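Local coordinates for protein B-agarase (Agarivorans gilvus, PDB 5Z6P) that degrades agarose as a beta-agarase of glycoside hydrolase family 50, probably by hydrolysing beta-glycosidic bonds of the galactan chain, at residues Y76-I81 against K187-I192; F97-R102 against M111-F116; N55-L60 against K68-K73. All coordinates share one frame; numbering follows the deposited sequence.

Interaction 1. Residues Y76-I81 against K187-I192; sequences YTSVFI and KIELSI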
ATOM      1  N   TYR A  76       5.895  -0.792 -18.083  1.00 20.66           N
ATOM      2  CA  TYR A  76       4.511  -0.873 -18.566  1.00 21.53           C
ATOM      3  C   TYR A  76       4.342  -1.709 -19.832  1.00 22.69           C
ATOM      4  O   TYR A  76       4.938  -1.414 -20.852  1.00 20.78           O
ATOM      5  CB  TYR A  76       3.945   0.522 -18.843  1.00 20.43           C
ATOM      6  CG  TYR A  76       3.844   1.393 -17.621  1.00 23.00           C
ATOM      7  CD1 TYR A  76       2.859   1.167 -16.672  1.00 20.15           C
ATOM      8  CD2 TYR A  76       4.734   2.445 -17.416  1.00 23.73           C
ATOM      9  CE1 TYR A  76       2.752   1.961 -15.548  1.00 26.18           C
ATOM     10  CE2 TYR A  76       4.638   3.249 -16.288  1.00 25.22           C
ATOM     11  CZ  TYR A  76       3.643   2.996 -15.357  1.00 26.26           C
ATOM     12  OH  TYR A  76       3.531   3.774 -14.226  1.00 29.96           O
ATOM     13  N   THR A  77       3.512  -2.740 -19.764  1.00 19.94           N
ATOM     14  CA  THR A  77       3.102  -3.464 -20.964  1.00 19.23           C
ATOM     15  C   THR A  77       1.593  -3.469 -21.048  1.00 19.52           C
ATOM     16  O   THR A  77       0.916  -3.597 -20.033  1.00 18.91           O
ATOM     17  CB  THR A  77       3.626  -4.911 -20.991  1.00 20.30           C
ATOM     18  OG1 THR A  77       2.902  -5.731 -20.062  1.00 22.57           O
ATOM     19  CG2 THR A  77       5.078  -4.942 -20.657  1.00 18.59           C
ATOM     20  N   SER A  78       1.074  -3.318 -22.260  1.00 19.39           N
ATOM     21  CA  SER A  78      -0.362  -3.177 -22.475  1.00 20.87           C
ATOM     22  C   SER A  78      -0.854  -3.813 -23.760  1.00 18.42           C
ATOM     23  O   SER A  78      -0.196  -3.781 -24.793  1.00 20.53           O
ATOM     24  CB  SER A  78      -0.772  -1.699 -22.497  1.00 17.08           C
ATOM     25  OG  SER A  78      -0.187  -0.977 -21.441  1.00 24.84           O
ATOM     26  N   VAL A  79      -2.027  -4.405 -23.657  1.00 20.21           N
ATOM     27  CA  VAL A  79      -2.892  -4.676 -24.782  1.00 17.61           C
ATOM     28  C   VAL A  79      -3.976  -3.584 -24.790  1.00 24.27           C
ATOM     29  O   VAL A  79      -4.612  -3.359 -23.764  1.00 18.98           O
ATOM     30  CB  VAL A  79      -3.553  -6.048 -24.671  1.00 19.47           C
ATOM     31  CG1 VAL A  79      -4.482  -6.275 -25.856  1.00 17.60           C
ATOM     32  CG2 VAL A  79      -2.501  -7.156 -24.513  1.00 15.53           C
ATOM     33  N   PHE A  80      -4.160  -2.913 -25.930  1.00 22.76           N
ATOM     34  CA  PHE A  80      -5.165  -1.867 -26.095  1.00 22.44           C
ATOM     35  C   PHE A  80      -6.255  -2.323 -27.049  1.00 24.28           C
ATOM     36  O   PHE A  80      -5.977  -2.832 -28.137  1.00 24.92           O
ATOM     37  CB  PHE A  80      -4.560  -0.560 -26.634  1.00 20.51           C
ATOM     38  CG  PHE A  80      -3.612   0.116 -25.694  1.00 21.56           C
ATOM     39  CD1 PHE A  80      -4.066   0.708 -24.533  1.00 23.11           C
ATOM     40  CD2 PHE A  80      -2.265   0.200 -25.995  1.00 24.73           C
ATOM     41  CE1 PHE A  80      -3.193   1.335 -23.675  1.00 26.84           C
ATOM     42  CE2 PHE A  80      -1.389   0.832 -25.142  1.00 25.59           C
ATOM     43  CZ  PHE A  80      -1.847   1.399 -23.984  1.00 23.31           C
ATOM     44  N   ILE A  81      -7.497  -2.118 -26.639  1.00 22.98           N
ATOM     45  CA  ILE A  81      -8.663  -2.484 -27.429  1.00 24.57           C
ATOM     46  C   ILE A  81      -9.518  -1.245 -27.605  1.00 26.44           C
ATOM     47  O   ILE A  81     -10.157  -0.806 -26.661  1.00 29.78           O
ATOM     48  CB  ILE A  81      -9.481  -3.600 -26.741  1.00 24.05           C
ATOM     49  CG1 ILE A  81      -8.557  -4.739 -26.295  1.00 23.05           C
ATOM     50  CG2 ILE A  81     -10.614  -4.095 -27.638  1.00 24.14           C
ATOM     51  CD1 ILE A  81      -9.264  -5.853 -25.557  1.00 23.83           C
ATOM     52  N   LYS A 187     -12.142   2.865 -24.739  1.00 29.07           N
ATOM     53  CA  LYS A 187     -10.922   2.069 -24.715  1.00 27.93           C
ATOM     54  C   LYS A 187     -10.902   1.063 -23.571  1.00 28.85           C
ATOM     55  O   LYS A 187     -11.369   1.353 -22.478  1.00 28.60           O
ATOM     56  CB  LYS A 187      -9.698   2.979 -24.602  1.00 28.50           C
ATOM     57  CG  LYS A 187      -8.374   2.236 -24.548  1.00 33.33           C
ATOM     58  CD  LYS A 187      -7.258   3.084 -23.948  1.00 37.39           C
ATOM     59  CE  LYS A 187      -6.739   4.118 -24.925  1.00 39.82           C
ATOM     60  NZ  LYS A 187      -5.583   4.861 -24.337  1.00 44.82           N
ATOM     61  N   ILE A 188     -10.352  -0.118 -23.829  1.00 23.10           N
ATOM     62  CA  ILE A 188     -10.028  -1.050 -22.770  1.00 23.21           C
ATOM     63  C   ILE A 188      -8.530  -1.339 -22.795  1.00 25.78           C
ATOM     64  O   ILE A 188      -7.961  -1.575 -23.855  1.00 26.15           O
ATOM     65  CB  ILE A 188     -10.827  -2.349 -22.904  1.00 22.66           C
ATOM     66  CG1 ILE A 188     -12.318  -2.055 -22.709  1.00 23.62           C
ATOM     67  CG2 ILE A 188     -10.351  -3.364 -21.889  1.00 23.35           C
ATOM     68  CD1 ILE A 188     -13.232  -3.195 -23.055  1.00 22.71           C
ATOM     69  N   GLU A 189      -7.889  -1.294 -21.633  1.00 22.89           N
ATOM     70  CA  GLU A 189      -6.474  -1.618 -21.544  1.00 21.89           C
ATOM     71  C   GLU A 189      -6.203  -2.811 -20.645  1.00 21.54           C
ATOM     72  O   GLU A 189      -6.571  -2.823 -19.465  1.00 22.25           O
ATOM     73  CB  GLU A 189      -5.675  -0.421 -21.040  1.00 23.44           C
ATOM     74  CG  GLU A 189      -4.208  -0.749 -20.791  1.00 23.13           C
ATOM     75  CD  GLU A 189      -3.497   0.323 -20.007  1.00 22.36           C
ATOM     76  OE1 GLU A 189      -4.191   1.139 -19.372  1.00 25.02           O
ATOM     77  OE2 GLU A 189      -2.252   0.355 -20.031  1.00 24.96           O
ATOM     78  N   LEU A 190      -5.570  -3.823 -21.227  1.00 20.77           N
ATOM     79  CA  LEU A 190      -5.060  -4.973 -20.486  1.00 17.54           C
ATOM     80  C   LEU A 190      -3.590  -4.716 -20.132  1.00 21.59           C
ATOM     81  O   LEU A 190      -2.728  -4.766 -20.991  1.00 23.42           O
ATOM     82  CB  LEU A 190      -5.198  -6.262 -21.298  1.00 17.03           C
ATOM     83  CG  LEU A 190      -6.466  -6.505 -22.132  1.00 21.13           C
ATOM     84  CD1 LEU A 190      -6.455  -7.880 -22.764  1.00 22.96           C
ATOM     85  CD2 LEU A 190      -7.754  -6.308 -21.350  1.00 24.50           C
ATOM     86  N   SER A 191      -3.324  -4.444 -18.863  1.00 19.47           N
ATOM     87  CA  SER A 191      -2.024  -3.961 -18.420  1.00 20.48           C
ATOM     88  C   SER A 191      -1.327  -4.984 -17.537  1.00 20.77           C
ATOM     89  O   SER A 191      -1.921  -5.560 -16.617  1.00 19.78           O
ATOM     90  CB  SER A 191      -2.183  -2.624 -17.663  1.00 19.56           C
ATOM     91  OG  SER A 191      -1.051  -2.323 -16.860  1.00 20.39           O
ATOM     92  N   ILE A 192      -0.067  -5.225 -17.853  1.00 17.60           N
ATOM     93  CA  ILE A 192       0.803  -6.029 -17.027  1.00 18.31           C
ATOM     94  C   ILE A 192       1.993  -5.144 -16.715  1.00 20.47           C
ATOM     95  O   ILE A 192       2.733  -4.744 -17.624  1.00 22.21           O
ATOM     96  CB  ILE A 192       1.219  -7.336 -17.738  1.00 18.63           C
ATOM     97  CG1 ILE A 192       0.002  -8.239 -17.930  1.00 16.38           C
ATOM     98  CG2 ILE A 192       2.289  -8.070 -16.960  1.00 18.28           C
ATOM     99  CD1 ILE A 192       0.244  -9.366 -18.907  1.00 14.23           C
TER
HETATM  100  O   HOH W   1       0.927  -1.406 -18.374  1.00 21.43           O
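Residues T77-I81 and I188-I192 pair as antiparallel strands, their segment axes 4.5 Å apart and six backbone hydrogen bonds joining the hydrogen-bonded pairs T77-I192, V79-L190 and I81-I188. At the T77 end a side chain adds a seventh bond. With chi1 at 74°, T77 OG1 sits between its own N and carbonyl carbon and swings over to I192 O at 2.6 Å, in the carbonyl plane and on a lone pair; that oxygen also takes the N-H of T77, so two donors grip it.

S78, F80, E189 and S191 lie on one face. S78 OG donates to E189 OE2 at 2.8 Å, on that oxygen's anti lone pair, the one turned away from OE1, while F80 lies beside the glutamate with CE1 3.7 Å from E189 CG and the ring plane 25° from the carboxylate. A water bridges T77 O and S191 OG. The face with T77, V79, I81, I188, L190 and I192 suits branched residues: V79 CB meets L190 CB at 3.8 Å, and I81 CD1 approaches L190 CD1 at 4.4 Å.

Strand 51-54 pairs with the other edge of 76-81, strand 109-117 continues the sheet beyond 185-193 with N114 holding E189 OE1, and L203 and F206 of strand 199-210 cover the apolar face.

Interaction 2. Residues F97-R102 against M111-F116; sequences FAFDAR and MFINIF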
ATOM      1  N   PHE A  97     -17.928  -7.195 -18.926  1.00 26.63           N
ATOM      2  CA  PHE A  97     -16.940  -7.419 -19.961  1.00 23.80           C
ATOM      3  C   PHE A  97     -16.144  -8.655 -19.530  1.00 24.81           C
ATOM      4  O   PHE A  97     -15.705  -8.746 -18.390  1.00 24.62           O
ATOM      5  CB  PHE A  97     -16.040  -6.196 -20.150  1.00 22.89           C
ATOM      6  CG  PHE A  97     -14.843  -6.458 -21.009  1.00 24.61           C
ATOM      7  CD1 PHE A  97     -14.965  -6.525 -22.384  1.00 26.02           C
ATOM      8  CD2 PHE A  97     -13.596  -6.653 -20.440  1.00 25.89           C
ATOM      9  CE1 PHE A  97     -13.857  -6.779 -23.181  1.00 27.33           C
ATOM     10  CE2 PHE A  97     -12.484  -6.909 -21.233  1.00 24.88           C
ATOM     11  CZ  PHE A  97     -12.617  -6.971 -22.601  1.00 25.32           C
ATOM     12  N   ALA A  98     -15.993  -9.622 -20.425  1.00 24.80           N
ATOM     13  CA  ALA A  98     -15.397 -10.893 -20.054  1.00 22.08           C
ATOM     14  C   ALA A  98     -14.447 -11.430 -21.123  1.00 23.20           C
ATOM     15  O   ALA A  98     -14.529 -11.064 -22.290  1.00 24.12           O
ATOM     16  CB  ALA A  98     -16.476 -11.904 -19.770  1.00 24.20           C
ATOM     17  N   PHE A  99     -13.536 -12.293 -20.698  1.00 23.56           N
ATOM     18  CA  PHE A  99     -12.669 -13.016 -21.616  1.00 24.09           C
ATOM     19  C   PHE A  99     -12.079 -14.214 -20.895  1.00 23.99           C
ATOM     20  O   PHE A  99     -12.106 -14.291 -19.670  1.00 21.79           O
ATOM     21  CB  PHE A  99     -11.553 -12.117 -22.160  1.00 22.48           C
ATOM     22  CG  PHE A  99     -10.666 -11.530 -21.098  1.00 21.12           C
ATOM     23  CD1 PHE A  99     -10.981 -10.315 -20.512  1.00 22.31           C
ATOM     24  CD2 PHE A  99      -9.516 -12.183 -20.694  1.00 22.67           C
ATOM     25  CE1 PHE A  99     -10.171  -9.770 -19.541  1.00 19.26           C
ATOM     26  CE2 PHE A  99      -8.702 -11.637 -19.728  1.00 20.19           C
ATOM     27  CZ  PHE A  99      -9.041 -10.437 -19.145  1.00 21.64           C
ATOM     28  N   ASP A 100     -11.541 -15.150 -21.654  1.00 24.74           N
ATOM     29  CA  ASP A 100     -10.899 -16.304 -21.048  1.00 23.94           C
ATOM     30  C   ASP A 100      -9.405 -16.135 -21.164  1.00 21.95           C
ATOM     31  O   ASP A 100      -8.939 -15.509 -22.103  1.00 22.89           O
ATOM     32  CB  ASP A 100     -11.357 -17.599 -21.715  1.00 26.99           C
ATOM     33  CG  ASP A 100     -12.824 -17.888 -21.471  1.00 30.40           C
ATOM     34  OD1 ASP A 100     -13.405 -17.286 -20.542  1.00 27.71           O
ATOM     35  OD2 ASP A 100     -13.394 -18.715 -22.205  1.00 33.92           O
ATOM     36  N   ALA A 101      -8.661 -16.688 -20.212  1.00 22.64           N
ATOM     37  CA  ALA A 101      -7.214 -16.568 -20.222  1.00 23.68           C
ATOM     38  C   ALA A 101      -6.520 -17.786 -19.620  1.00 26.61           C
ATOM     39  O   ALA A 101      -6.987 -18.342 -18.632  1.00 24.06           O
ATOM     40  CB  ALA A 101      -6.797 -15.316 -19.478  1.00 21.85           C
ATOM     41  N   ARG A 102      -5.404 -18.176 -20.235  1.00 22.96           N
ATOM     42  CA  ARG A 102      -4.467 -19.156 -19.692  1.00 20.96           C
ATOM     43  C   ARG A 102      -3.088 -18.533 -19.594  1.00 22.14           C
ATOM     44  O   ARG A 102      -2.707 -17.784 -20.466  1.00 22.68           O
ATOM     45  CB  ARG A 102      -4.374 -20.395 -20.575  1.00 22.81           C
ATOM     46  CG  ARG A 102      -5.568 -21.277 -20.558  1.00 24.28           C
ATOM     47  CD  ARG A 102      -5.145 -22.695 -20.865  1.00 32.61           C
ATOM     48  NE  ARG A 102      -4.987 -22.928 -22.292  1.00 28.72           N
ATOM     49  CZ  ARG A 102      -4.004 -23.640 -22.833  1.00 27.03           C
ATOM     50  NH1 ARG A 102      -3.062 -24.176 -22.073  1.00 23.94           N
ATOM     51  NH2 ARG A 102      -3.963 -23.806 -24.139  1.00 27.07           N
ATOM     52  N   MET A 111      -2.959  -9.156 -13.966  1.00 17.42           N
ATOM     53  CA  MET A 111      -3.356  -8.310 -15.064  1.00 17.86           C
ATOM     54  C   MET A 111      -4.427  -7.296 -14.656  1.00 19.15           C
ATOM     55  O   MET A 111      -5.442  -7.659 -14.088  1.00 18.74           O
ATOM     56  CB  MET A 111      -3.866  -9.169 -16.214  1.00 17.03           C
ATOM     57  CG  MET A 111      -4.410  -8.382 -17.345  1.00 17.70           C
ATOM     58  SD  MET A 111      -5.089  -9.445 -18.620  1.00 23.22           S
ATOM     59  CE  MET A 111      -6.447  -8.477 -19.093  1.00 24.98           C
ATOM     60  N   PHE A 112      -4.185  -6.023 -14.956  1.00 19.55           N
ATOM     61  CA  PHE A 112      -5.177  -4.985 -14.754  1.00 20.67           C
ATOM     62  C   PHE A 112      -6.017  -4.786 -16.010  1.00 19.35           C
ATOM     63  O   PHE A 112      -5.498  -4.764 -17.122  1.00 22.53           O
ATOM     64  CB  PHE A 112      -4.508  -3.667 -14.354  1.00 18.50           C
ATOM     65  CG  PHE A 112      -4.047  -3.639 -12.933  1.00 21.17           C
ATOM     66  CD1 PHE A 112      -2.913  -4.320 -12.550  1.00 21.35           C
ATOM     67  CD2 PHE A 112      -4.746  -2.926 -11.977  1.00 21.62           C
ATOM     68  CE1 PHE A 112      -2.486  -4.300 -11.239  1.00 21.60           C
ATOM     69  CE2 PHE A 112      -4.325  -2.906 -10.681  1.00 19.39           C
ATOM     70  CZ  PHE A 112      -3.190  -3.602 -10.312  1.00 19.03           C
ATOM     71  N   ILE A 113      -7.318  -4.656 -15.819  1.00 19.60           N
ATOM     72  CA  ILE A 113      -8.230  -4.311 -16.898  1.00 18.64           C
ATOM     73  C   ILE A 113      -8.744  -2.924 -16.607  1.00 22.64           C
ATOM     74  O   ILE A 113      -9.518  -2.722 -15.666  1.00 21.59           O
ATOM     75  CB  ILE A 113      -9.429  -5.287 -17.024  1.00 21.94           C
ATOM     76  CG1 ILE A 113      -8.958  -6.732 -17.225  1.00 19.74           C
ATOM     77  CG2 ILE A 113     -10.349  -4.860 -18.151  1.00 22.89           C
ATOM     78  CD1 ILE A 113      -9.094  -7.614 -15.986  1.00 21.77           C
ATOM     79  N   ASN A 114      -8.292  -1.967 -17.406  1.00 21.98           N
ATOM     80  CA  ASN A 114      -8.690  -0.585 -17.243  1.00 22.36           C
ATOM     81  C   ASN A 114      -9.634  -0.217 -18.364  1.00 23.38           C
ATOM     82  O   ASN A 114      -9.288  -0.300 -19.535  1.00 22.34           O
ATOM     83  CB  ASN A 114      -7.466   0.332 -17.220  1.00 19.35           C
ATOM     84  CG  ASN A 114      -6.452  -0.087 -16.180  1.00 22.88           C
ATOM     85  OD1 ASN A 114      -6.806  -0.534 -15.098  1.00 24.90           O
ATOM     86  ND2 ASN A 114      -5.183   0.047 -16.506  1.00 24.02           N
ATOM     87  N   ILE A 115     -10.843   0.174 -17.998  1.00 23.67           N
ATOM     88  CA  ILE A 115     -11.857   0.530 -18.974  1.00 22.44           C
ATOM     89  C   ILE A 115     -12.162   2.027 -18.897  1.00 27.39           C
ATOM     90  O   ILE A 115     -12.504   2.546 -17.835  1.00 27.60           O
ATOM     91  CB  ILE A 115     -13.108  -0.302 -18.749  1.00 23.67           C
ATOM     92  CG1 ILE A 115     -12.706  -1.779 -18.695  1.00 18.92           C
ATOM     93  CG2 ILE A 115     -14.120  -0.032 -19.825  1.00 23.22           C
ATOM     94  CD1 ILE A 115     -13.795  -2.716 -18.333  1.00 22.72           C
ATOM     95  N   PHE A 116     -12.005   2.716 -20.025  1.00 30.58           N
ATOM     96  CA  PHE A 116     -12.101   4.173 -20.085  1.00 26.43           C
ATOM     97  C   PHE A 116     -13.349   4.614 -20.829  1.00 31.23           C
ATOM     98  O   PHE A 116     -13.693   4.030 -21.848  1.00 32.93           O
ATOM     99  CB  PHE A 116     -10.868   4.766 -20.784  1.00 29.74           C
ATOM    100  CG  PHE A 116      -9.561   4.435 -20.122  1.00 24.01           C
ATOM    101  CD1 PHE A 116      -8.925   3.233 -20.377  1.00 25.92           C
ATOM    102  CD2 PHE A 116      -8.962   5.333 -19.262  1.00 26.89           C
ATOM    103  CE1 PHE A 116      -7.722   2.923 -19.777  1.00 24.39           C
ATOM    104  CE2 PHE A 116      -7.752   5.029 -18.655  1.00 27.16           C
ATOM    105  CZ  PHE A 116      -7.134   3.822 -18.918  1.00 26.87           C
TER
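F99 and M111 meet across the interior of the beta sandwich that forms this carbohydrate-binding-module-like domain. Segments 97-102 and 111-116 belong to facing layers: their axes stay 10.6 Å apart, no hydrogen bond joins them, and the contact is made by side chains alone, M111 and I113 approaching F99 from the opposite direction.

The tight part lies around the F99 ring. M111 reaches it with an extended chain, CG anti to the backbone N (chi1 175°), that bends at the last torsion and brings CE to 3.3 Å from F99 CZ. The sulfur takes part in a Met-aromatic contact, SD lying 5.2 Å from the ring centroid in an oblique position. Methionine suits this place because its long unbranched chain can span the gap between layers and end in a slim, polarisable group. I113 closes on the same ring at its edge, near the ring plane, through CG1, while F206 meets F99 from strand 199-210.

Packing is looser at the F97 end. Its ring obliquely touches I113 and I115 at longer range, with F97 CE2 4.3 Å from I113 CG2 and F97 CD2 4.5 Å from I115 CD1; I188, F206 and L39 fill in around it. The side chains that meet here are all apolar, whereas D100 and N114 point away from the facing strand. D100 makes a salt bridge with R207 and bonds S136, and N114 OD1 bonds S124 OG.

I113 touches both phenylalanines with different branches: CG2 serves F97, while CG1 stands 4.0 Å from F99 CE1.

Interaction 3. Residues N55-L60 against K68-K73; sequences NVEANL and KALSKK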
ATOM      1  N   ASN A  55       4.969  -2.996 -25.865  1.00 21.38           N
ATOM      2  CA  ASN A  55       5.885  -3.892 -25.151  1.00 21.82           C
ATOM      3  C   ASN A  55       5.230  -5.259 -24.940  1.00 21.29           C
ATOM      4  O   ASN A  55       5.478  -5.950 -23.958  1.00 20.16           O
ATOM      5  CB  ASN A  55       6.336  -3.282 -23.825  1.00 21.08           C
ATOM      6  CG  ASN A  55       7.008  -1.933 -24.007  1.00 26.46           C
ATOM      7  OD1 ASN A  55       7.608  -1.665 -25.045  1.00 24.78           O
ATOM      8  ND2 ASN A  55       6.896  -1.075 -23.002  1.00 23.63           N
ATOM      9  N   VAL A  56       4.399  -5.619 -25.910  1.00 23.26           N
ATOM     10  CA  VAL A  56       3.745  -6.913 -25.986  1.00 22.85           C
ATOM     11  C   VAL A  56       3.891  -7.479 -27.385  1.00 24.88           C
ATOM     12  O   VAL A  56       3.473  -6.841 -28.354  1.00 24.16           O
ATOM     13  CB  VAL A  56       2.238  -6.823 -25.656  1.00 17.83           C
ATOM     14  CG1 VAL A  56       1.578  -8.173 -25.872  1.00 18.13           C
ATOM     15  CG2 VAL A  56       2.039  -6.349 -24.239  1.00 17.88           C
ATOM     16  N   GLU A  57       4.472  -8.674 -27.481  1.00 23.77           N
ATOM     17  CA  GLU A  57       4.500  -9.442 -28.726  1.00 23.26           C
ATOM     18  C   GLU A  57       3.229 -10.272 -28.898  1.00 22.05           C
ATOM     19  O   GLU A  57       2.891 -11.085 -28.047  1.00 24.68           O
ATOM     20  CB  GLU A  57       5.722 -10.349 -28.754  1.00 18.66           C
ATOM     21  CG  GLU A  57       7.014  -9.596 -28.686  1.00 21.61           C
ATOM     22  CD  GLU A  57       8.229 -10.506 -28.674  1.00 26.39           C
ATOM     23  OE1 GLU A  57       8.058 -11.741 -28.652  1.00 27.51           O
ATOM     24  OE2 GLU A  57       9.356  -9.972 -28.684  1.00 34.07           O
ATOM     25  N   ALA A  58       2.542 -10.078 -30.015  1.00 22.40           N
ATOM     26  CA  ALA A  58       1.226 -10.675 -30.230  1.00 20.51           C
ATOM     27  C   ALA A  58       1.150 -11.505 -31.504  1.00 22.45           C
ATOM     28  O   ALA A  58       1.594 -11.081 -32.566  1.00 23.42           O
ATOM     29  CB  ALA A  58       0.165  -9.589 -30.271  1.00 20.94           C
ATOM     30  N   ASN A  59       0.571 -12.685 -31.388  1.00 21.97           N
ATOM     31  CA  ASN A  59       0.282 -13.508 -32.540  1.00 20.89           C
ATOM     32  C   ASN A  59      -1.103 -14.120 -32.401  1.00 26.95           C
ATOM     33  O   ASN A  59      -1.419 -14.717 -31.378  1.00 26.28           O
ATOM     34  CB  ASN A  59       1.357 -14.589 -32.694  1.00 29.48           C
ATOM     35  CG  ASN A  59       1.279 -15.315 -34.030  1.00 36.81           C
ATOM     36  OD1 ASN A  59       0.612 -14.867 -34.962  1.00 41.57           O
ATOM     37  ND2 ASN A  59       1.978 -16.437 -34.129  1.00 42.36           N
ATOM     38  N   LEU A  60      -1.940 -13.944 -33.414  1.00 26.24           N
ATOM     39  CA  LEU A  60      -3.243 -14.569 -33.422  1.00 25.11           C
ATOM     40  C   LEU A  60      -3.171 -15.913 -34.146  1.00 29.21           C
ATOM     41  O   LEU A  60      -2.780 -15.981 -35.302  1.00 30.75           O
ATOM     42  CB  LEU A  60      -4.280 -13.661 -34.075  1.00 32.93           C
ATOM     43  CG  LEU A  60      -5.673 -14.288 -34.154  1.00 32.26           C
ATOM     44  CD1 LEU A  60      -6.282 -14.443 -32.774  1.00 29.40           C
ATOM     45  CD2 LEU A  60      -6.582 -13.491 -35.067  1.00 36.70           C
ATOM     46  N   LYS A  68       3.069 -12.269 -25.441  1.00 20.63           N
ATOM     47  CA  LYS A  68       4.228 -12.265 -24.574  1.00 19.07           C
ATOM     48  C   LYS A  68       4.466 -10.839 -24.090  1.00 21.35           C
ATOM     49  O   LYS A  68       4.860  -9.974 -24.863  1.00 20.29           O
ATOM     50  CB  LYS A  68       5.472 -12.796 -25.291  1.00 19.20           C
ATOM     51  CG  LYS A  68       6.703 -12.800 -24.413  1.00 20.61           C
ATOM     52  CD  LYS A  68       7.959 -13.310 -25.129  1.00 23.86           C
ATOM     53  CE  LYS A  68       9.185 -13.153 -24.223  1.00 20.95           C
ATOM     54  NZ  LYS A  68      10.424 -13.719 -24.816  1.00 24.62           N
ATOM     55  N   ALA A  69       4.199 -10.594 -22.813  1.00 20.63           N
ATOM     56  CA  ALA A  69       4.437  -9.284 -22.244  1.00 20.69           C
ATOM     57  C   ALA A  69       5.896  -9.183 -21.842  1.00 22.87           C
ATOM     58  O   ALA A  69       6.400 -10.024 -21.106  1.00 19.99           O
ATOM     59  CB  ALA A  69       3.512  -9.028 -21.043  1.00 16.76           C
ATOM     60  N   LEU A  70       6.571  -8.156 -22.342  1.00 20.93           N
ATOM     61  CA  LEU A  70       7.985  -7.967 -22.070  1.00 19.73           C
ATOM     62  C   LEU A  70       8.170  -7.118 -20.823  1.00 21.48           C
ATOM     63  O   LEU A  70       8.792  -6.058 -20.862  1.00 19.30           O
ATOM     64  CB  LEU A  70       8.675  -7.308 -23.263  1.00 22.57           C
ATOM     65  CG  LEU A  70       8.353  -7.814 -24.668  1.00 22.89           C
ATOM     66  CD1 LEU A  70       9.272  -7.133 -25.691  1.00 24.59           C
ATOM     67  CD2 LEU A  70       8.456  -9.339 -24.763  1.00 20.98           C
ATOM     68  N   SER A  71       7.637  -7.602 -19.711  1.00 20.48           N
ATOM     69  CA  SER A  71       7.534  -6.805 -18.501  1.00 17.99           C
ATOM     70  C   SER A  71       8.787  -6.891 -17.649  1.00 20.08           C
ATOM     71  O   SER A  71       9.010  -6.040 -16.806  1.00 21.99           O
ATOM     72  CB  SER A  71       6.304  -7.233 -17.691  1.00 18.70           C
ATOM     73  OG  SER A  71       6.187  -8.653 -17.658  1.00 19.53           O
ATOM     74  N   LYS A  72       9.621  -7.905 -17.853  1.00 19.51           N
ATOM     75  CA  LYS A  72      10.878  -7.906 -17.122  1.00 18.72           C
ATOM     76  C   LYS A  72      11.714  -6.686 -17.520  1.00 20.71           C
ATOM     77  O   LYS A  72      12.259  -5.987 -16.670  1.00 24.05           O
ATOM     78  CB  LYS A  72      11.676  -9.182 -17.358  1.00 21.04           C
ATOM     79  CG  LYS A  72      12.989  -9.184 -16.591  1.00 20.31           C
ATOM     80  CD  LYS A  72      13.719 -10.506 -16.678  1.00 22.99           C
ATOM     81  CE  LYS A  72      15.079 -10.407 -15.998  1.00 26.07           C
ATOM     82  NZ  LYS A  72      15.670 -11.749 -15.770  1.00 32.79           N
ATOM     83  N   LYS A  73      11.809  -6.429 -18.816  1.00 22.64           N
ATOM     84  CA  LYS A  73      12.561  -5.264 -19.288  1.00 22.97           C
ATOM     85  C   LYS A  73      11.778  -3.972 -19.081  1.00 20.63           C
ATOM     86  O   LYS A  73      12.298  -3.006 -18.533  1.00 22.60           O
ATOM     87  CB  LYS A  73      12.920  -5.408 -20.761  1.00 23.10           C
ATOM     88  CG  LYS A  73      13.737  -4.244 -21.294  1.00 24.30           C
ATOM     89  CD  LYS A  73      14.033  -4.406 -22.773  1.00 30.91           C
ATOM     90  CE  LYS A  73      14.713  -3.156 -23.344  1.00 33.12           C
ATOM     91  NZ  LYS A  73      14.735  -3.152 -24.831  1.00 32.61           N
TER
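E57 and K68 form a hydrogen-bonded pair of an antiparallel hairpin, strands 56-61 and 64-69, with each backbone N-H given to the other's carbonyl: E57 N to K68 O and K68 N to E57 O, both 2.9 Å. Two residues along, L70 N donates to N55 O, where the strand pairing ends. L70 is the centre of an inverse gamma turn, and the chain then bends away from its partner. N55 has positive phi, a conformation that asparagine tolerates better than most residues, and its ND2 bonds Y76 O.

The side chain of E57 can be traced outward. CB lies 4.0 Å from K68 O, beside the backbone pairing. With chi1 at -61°, CG stands anti to the carbonyl carbon and is directed toward the leucine, 4.2 Å from L70 CD2. CD keeps to the same methyl, and at the tip the two oxygens divide: OE2 rests 4.1 Å from both L70 CD1 and L70 CD2, whereas OE1 is 3.9 Å from K68 CD. The glutamate therefore crosses the leucine at about a right angle and runs alongside the fully extended lysine. L70 CB and CG rest against N55 O, CG at 3.5 Å.

V56 and A69 make the non-hydrogen-bonded pair on the other face, where both touch T77; a small alanine fits this buried spot.

The carboxylate of E57 and the amine of K68 have opposite charges, yet OE1 and NZ stay 4.9 Å apart. Their attraction is probably modest and screened by solvent at this exposed edge, so the backbone bonds define the pairing while the aliphatic parts of glutamate, lysine and leucine cover it.

In the fold
All three contacts belong to the carbohydrate-binding-module-like domain. Along the chain, interaction 3 closes first, and interaction 1 then opens a long loop inside which interaction 2 is nested. Interactions 1 and 2 have centres about 9 Å apart: strands 185-193 and 109-117 are sheet neighbours, joined by E189 N to N114 O and S191 N to F112 O, and L190 packs on M111 and I188 on F97. Interaction 3, centred about 11 Å from interaction 1, touches it through N55, V56 and A69 against strand 76-81. Interactions 2 and 3 do not touch, their centres about 16 Å and nearest atoms about 9 Å apart. One layer's pairing, the sandwich interior and a surface hairpin are thereby tied together through strands 76-81 and 185-193.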